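Local coordinates for uncharacterized protein (Bacteroides ovatus, PDB 4IRT), which is of unknown function but, as a BNR-repeat protein of the beta-propeller class, is a putative neuraminidase that may cleave sialic acid from glycans, at residues A[214-217]-A[218-221]; A[201-204]-A[205-208]. All blocks are in the same frame, centred on the assembly; numbering follows the deposited sequence.

Contact 1 of 2, residues A[214-217]-A[218-221]; sequences SFDN and GVTW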
loop_
_atom_site.group_PDB
_atom_site.type_symbol
_atom_site.label_atom_id
_atom_site.label_comp_id
_atom_site.label_asym_id
_atom_site.label_seq_id
_atom_site.Cartn_x
_atom_site.Cartn_y
_atom_site.Cartn_z
ATOM N N SER A 214 0.677 -2.441 17.421
ATOM C CA SER A 214 1.808 -2.343 18.327
ATOM C C SER A 214 2.042 -0.888 18.692
ATOM O O SER A 214 2.116 -0.017 17.805
ATOM C CB SER A 214 3.089 -2.860 17.688
ATOM O OG SER A 214 4.184 -2.668 18.587
ATOM N N PHE A 215 2.217 -0.649 19.998
ATOM C CA PHE A 215 2.480 0.682 20.550
ATOM C C PHE A 215 3.954 0.955 20.873
ATOM O O PHE A 215 4.290 2.063 21.306
ATOM C CB PHE A 215 1.661 0.876 21.832
ATOM C CG PHE A 215 0.180 0.732 21.620
ATOM C CD1 PHE A 215 -0.595 1.822 21.261
ATOM C CD2 PHE A 215 -0.425 -0.497 21.773
ATOM C CE1 PHE A 215 -1.970 1.695 21.072
ATOM C CE2 PHE A 215 -1.782 -0.653 21.532
ATOM C CZ PHE A 215 -2.563 0.459 21.205
ATOM N N ASP A 216 4.825 -0.039 20.656
ATOM C CA ASP A 216 6.243 0.055 21.008
ATOM C C ASP A 216 7.157 -0.325 19.826
ATOM O O ASP A 216 8.146 -1.055 19.971
ATOM C CB ASP A 216 6.523 -0.797 22.227
ATOM C CG ASP A 216 6.203 -2.271 22.013
ATOM O OD1 ASP A 216 5.790 -2.677 20.880
ATOM O OD2 ASP A 216 6.347 -3.026 22.994
ATOM N N ASN A 217 6.818 0.211 18.665
ATOM C CA ASN A 217 7.582 0.032 17.429
ATOM C C ASN A 217 7.798 -1.391 17.006
ATOM O O ASN A 217 8.831 -1.734 16.408
ATOM C CB ASN A 217 8.894 0.798 17.495
ATOM C CG ASN A 217 8.673 2.291 17.427
ATOM O OD1 ASN A 217 7.848 2.780 16.643
ATOM N ND2 ASN A 217 9.385 3.026 18.260
ATOM N N GLY A 218 6.784 -2.218 17.253
ATOM C CA GLY A 218 6.767 -3.575 16.744
ATOM C C GLY A 218 7.234 -4.685 17.671
ATOM O O GLY A 218 7.175 -5.847 17.279
ATOM N N VAL A 219 7.671 -4.362 18.884
ATOM C CA VAL A 219 8.183 -5.378 19.812
ATOM C C VAL A 219 7.036 -6.261 20.340
ATOM O O VAL A 219 7.110 -7.515 20.320
ATOM C CB VAL A 219 8.988 -4.714 20.971
ATOM C CG1 VAL A 219 9.483 -5.750 21.993
ATOM C CG2 VAL A 219 10.173 -3.905 20.415
ATOM N N THR A 220 5.971 -5.627 20.808
ATOM C CA THR A 220 4.792 -6.352 21.298
ATOM C C THR A 220 3.534 -5.900 20.577
ATOM O O THR A 220 3.453 -4.763 20.093
ATOM C CB THR A 220 4.589 -6.190 22.808
ATOM O OG1 THR A 220 4.333 -4.817 23.140
ATOM C CG2 THR A 220 5.815 -6.682 23.579
ATOM N N TRP A 221 2.548 -6.792 20.542
ATOM C CA TRP A 221 1.372 -6.639 19.690
ATOM C C TRP A 221 0.100 -6.905 20.485
ATOM O O TRP A 221 0.095 -7.785 21.338
ATOM C CB TRP A 221 1.478 -7.595 18.491
ATOM C CG TRP A 221 2.560 -7.144 17.556
ATOM C CD1 TRP A 221 3.909 -7.426 17.653
ATOM C CD2 TRP A 221 2.411 -6.264 16.445
ATOM N NE1 TRP A 221 4.604 -6.766 16.663
ATOM C CE2 TRP A 221 3.711 -6.067 15.889
ATOM C CE3 TRP A 221 1.305 -5.633 15.839
ATOM C CZ2 TRP A 221 3.929 -5.274 14.772
ATOM C CZ3 TRP A 221 1.520 -4.856 14.716
ATOM C CH2 TRP A 221 2.829 -4.696 14.180
HETATM O O HOH W 1 2.619 -2.611 21.926
#
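Ser214, Asp216, Gly218, Thr220 and Trp221 close a compact hairpin-like loop whose sequence, Ser-X-Asp-X-Gly-X-Thr-Trp, is that of an Asp box, the signature turn of BNR repeats and sialidases. Hydrogen bonds do most of the work. The hydroxyl of Ser214 lies between the two arms: OG accepts from Gly218 N at 3.0 Å and donates to Thr220 O at 2.7 Å, a reach made possible by its placement anti to the backbone nitrogen (chi1 177°). The carboxylate of Asp216 grips Thr220 twice. OD1 offers its syn lone pair to Thr220 N (3.0 Å, nearly straight at 175°), while OD2 is met by Thr220 OG1 at 2.7 Å, the hydroxyl standing 37° out of the carboxylate plane. One water bridges the arms, its O accepting from Phe215 N at 2.8 Å and donating to Thr220 O at 2.9 Å. Backbone shape sets the bend: Asp216 to Val219 form a type I' beta turn, and Gly218 has backbone angles at which a beta carbon would jam against the preceding carbonyl. Nonpolar contact comes from Trp221, whose indole lays one face against Ser214: Ser214 CB sits over the centre of the six-membered ring of Trp221, 3.6 Å from the centroid, a CH-pi contact. Trp221 NE1 meanwhile bonds to Gly218 O at 2.8 Å, an oxygen that also receives Gln167 NE2. The indole also packs on Met153 and Leu193. Local Ser and Asp bonds thus hold much of the turn while the indole and Gly218 O tie it to the blade, consistent with a structural rather than catalytic role.

Contact 2 of 2, residues A[201-204]-A[205-208]; sequences WHVE and TNHD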
loop_
_atom_site.group_PDB
_atom_site.type_symbol
_atom_site.label_atom_id
_atom_site.label_comp_id
_atom_site.label_asym_id
_atom_site.label_seq_id
_atom_site.Cartn_x
_atom_site.Cartn_y
_atom_site.Cartn_z
ATOM N N TRP A 201 -2.778 -22.652 -2.864
ATOM C CA TRP A 201 -2.309 -21.905 -4.055
ATOM C C TRP A 201 -3.304 -20.873 -4.557
ATOM O O TRP A 201 -2.924 -19.759 -4.907
ATOM C CB TRP A 201 -1.987 -22.881 -5.195
ATOM C CG TRP A 201 -0.821 -23.791 -4.883
ATOM C CD1 TRP A 201 -0.874 -25.091 -4.464
ATOM C CD2 TRP A 201 0.566 -23.446 -4.951
ATOM N NE1 TRP A 201 0.414 -25.573 -4.261
ATOM C CE2 TRP A 201 1.305 -24.583 -4.556
ATOM C CE3 TRP A 201 1.259 -22.278 -5.330
ATOM C CZ2 TRP A 201 2.699 -24.593 -4.525
ATOM C CZ3 TRP A 201 2.659 -22.298 -5.305
ATOM C CH2 TRP A 201 3.352 -23.435 -4.882
ATOM N N HIS A 202 -4.576 -21.238 -4.580
ATOM C CA HIS A 202 -5.541 -20.527 -5.379
ATOM C C HIS A 202 -6.182 -19.340 -4.669
ATOM O O HIS A 202 -6.498 -19.391 -3.487
ATOM C CB HIS A 202 -6.589 -21.489 -5.881
ATOM C CG HIS A 202 -5.994 -22.702 -6.518
ATOM N ND1 HIS A 202 -5.551 -23.786 -5.783
ATOM C CD2 HIS A 202 -5.687 -22.964 -7.810
ATOM C CE1 HIS A 202 -5.039 -24.685 -6.608
ATOM N NE2 HIS A 202 -5.110 -24.211 -7.844
ATOM N N VAL A 203 -6.359 -18.277 -5.430
ATOM C CA VAL A 203 -6.896 -17.023 -4.908
ATOM C C VAL A 203 -8.271 -17.167 -4.242
ATOM O O VAL A 203 -8.577 -16.457 -3.277
ATOM C CB VAL A 203 -6.954 -15.956 -6.021
ATOM C CG1 VAL A 203 -7.984 -16.296 -7.088
ATOM C CG2 VAL A 203 -7.230 -14.580 -5.396
ATOM N N GLU A 204 -9.116 -18.069 -4.743
ATOM C CA GLU A 204 -10.429 -18.291 -4.122
ATOM C C GLU A 204 -10.382 -18.871 -2.713
ATOM O O GLU A 204 -11.427 -18.959 -2.064
ATOM C CB GLU A 204 -11.337 -19.168 -5.009
ATOM C CG GLU A 204 -10.835 -20.595 -5.222
ATOM C CD GLU A 204 -9.925 -20.771 -6.433
ATOM O OE1 GLU A 204 -9.279 -19.773 -6.882
ATOM O OE2 GLU A 204 -9.843 -21.954 -6.899
ATOM N N THR A 205 -9.191 -19.271 -2.260
ATOM C CA THR A 205 -9.005 -19.804 -0.927
ATOM C C THR A 205 -8.547 -18.726 0.078
ATOM O O THR A 205 -8.194 -19.052 1.212
ATOM C CB THR A 205 -8.069 -21.051 -0.895
ATOM O OG1 THR A 205 -6.694 -20.680 -1.090
ATOM C CG2 THR A 205 -8.484 -22.074 -1.944
ATOM N N ASN A 206 -8.557 -17.452 -0.330
ATOM C CA ASN A 206 -8.446 -16.345 0.622
ATOM C C ASN A 206 -9.648 -16.412 1.583
ATOM O O ASN A 206 -10.770 -16.760 1.176
ATOM C CB ASN A 206 -8.537 -14.978 -0.074
ATOM C CG ASN A 206 -7.325 -14.617 -0.901
ATOM O OD1 ASN A 206 -6.207 -15.170 -0.751
ATOM N ND2 ASN A 206 -7.539 -13.636 -1.795
ATOM N N HIS A 207 -9.393 -16.109 2.844
ATOM C CA HIS A 207 -10.466 -15.997 3.807
ATOM C C HIS A 207 -10.070 -15.146 4.998
ATOM O O HIS A 207 -8.895 -15.125 5.391
ATOM C CB HIS A 207 -10.922 -17.387 4.265
ATOM C CG HIS A 207 -9.849 -18.217 4.905
ATOM N ND1 HIS A 207 -9.667 -18.269 6.273
ATOM C CD2 HIS A 207 -8.936 -19.061 4.374
ATOM C CE1 HIS A 207 -8.676 -19.102 6.553
ATOM N NE2 HIS A 207 -8.213 -19.595 5.415
ATOM N N ASP A 208 -11.077 -14.463 5.555
ATOM C CA ASP A 208 -10.990 -13.674 6.791
ATOM C C ASP A 208 -10.151 -12.396 6.681
ATOM O O ASP A 208 -9.314 -12.256 5.790
ATOM C CB ASP A 208 -10.458 -14.549 7.955
ATOM C CG ASP A 208 -11.374 -15.719 8.260
ATOM O OD1 ASP A 208 -12.609 -15.520 8.397
ATOM O OD2 ASP A 208 -10.863 -16.859 8.358
#
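His202 and Thr205 are joined by a tight turn: Val203 and Glu204 take 3-10 geometry, Thr205 N donates to His202 O at 3.0 Å, and one residue on Asn206 N donates to Val203 O at 3.1 Å as the strand begins. This turn links strands 191-198 and 206-214, antiparallel neighbours in one four-stranded propeller blade. The side chain of Thr205 adds a second grip on His202 O: with OG1 tucked between the backbone nitrogen and the carbonyl carbon (chi1 74°), the hydroxyl reaches the oxygen at 2.7 Å, in the carbonyl plane, and itself accepts from Thr200 N. A valine in place of Thr205 would probably leave His202 O without its in-plane donor, Thr200 N without its acceptor and the turn less firmly closed. Beside it, Val203 CG2 lies 3.7 Å from Asn206 ND2, but the amide is held by other partners, Arg198 through OD1 and Leu250 O and Asn252 through ND2. Further along the strand His207 ND1 donates to Asp208 OD2 at 2.8 Å, and NE2 pairs with Glu199. A carbonyl oxygen that accepts two hydrogen bonds, together with a well-satisfied amide, thus secures the junction of loop and strand.

How the contacts relate
The two contacts bracket one strand of a single propeller blade: contact 2 turns the chain into strand 206-214, and contact 1 takes it out toward strand 239-242. Their centres lie 28 Å apart and their nearest atoms about 16 Å; they do not touch, and strand 206-214 runs from one to the other. Contact 1 is partly buried, its indole set against strands 151-157 and 191-198; contact 2 is a surface turn whose side chains touch loops as well as strand 191-198, a neighbour both contacts share. The chemistry follows. In 214-221 the polar groups mostly satisfy one another round an aromatic floor, whereas 201-208 relies on 3-10 backbone bonds and many partners outside the turn.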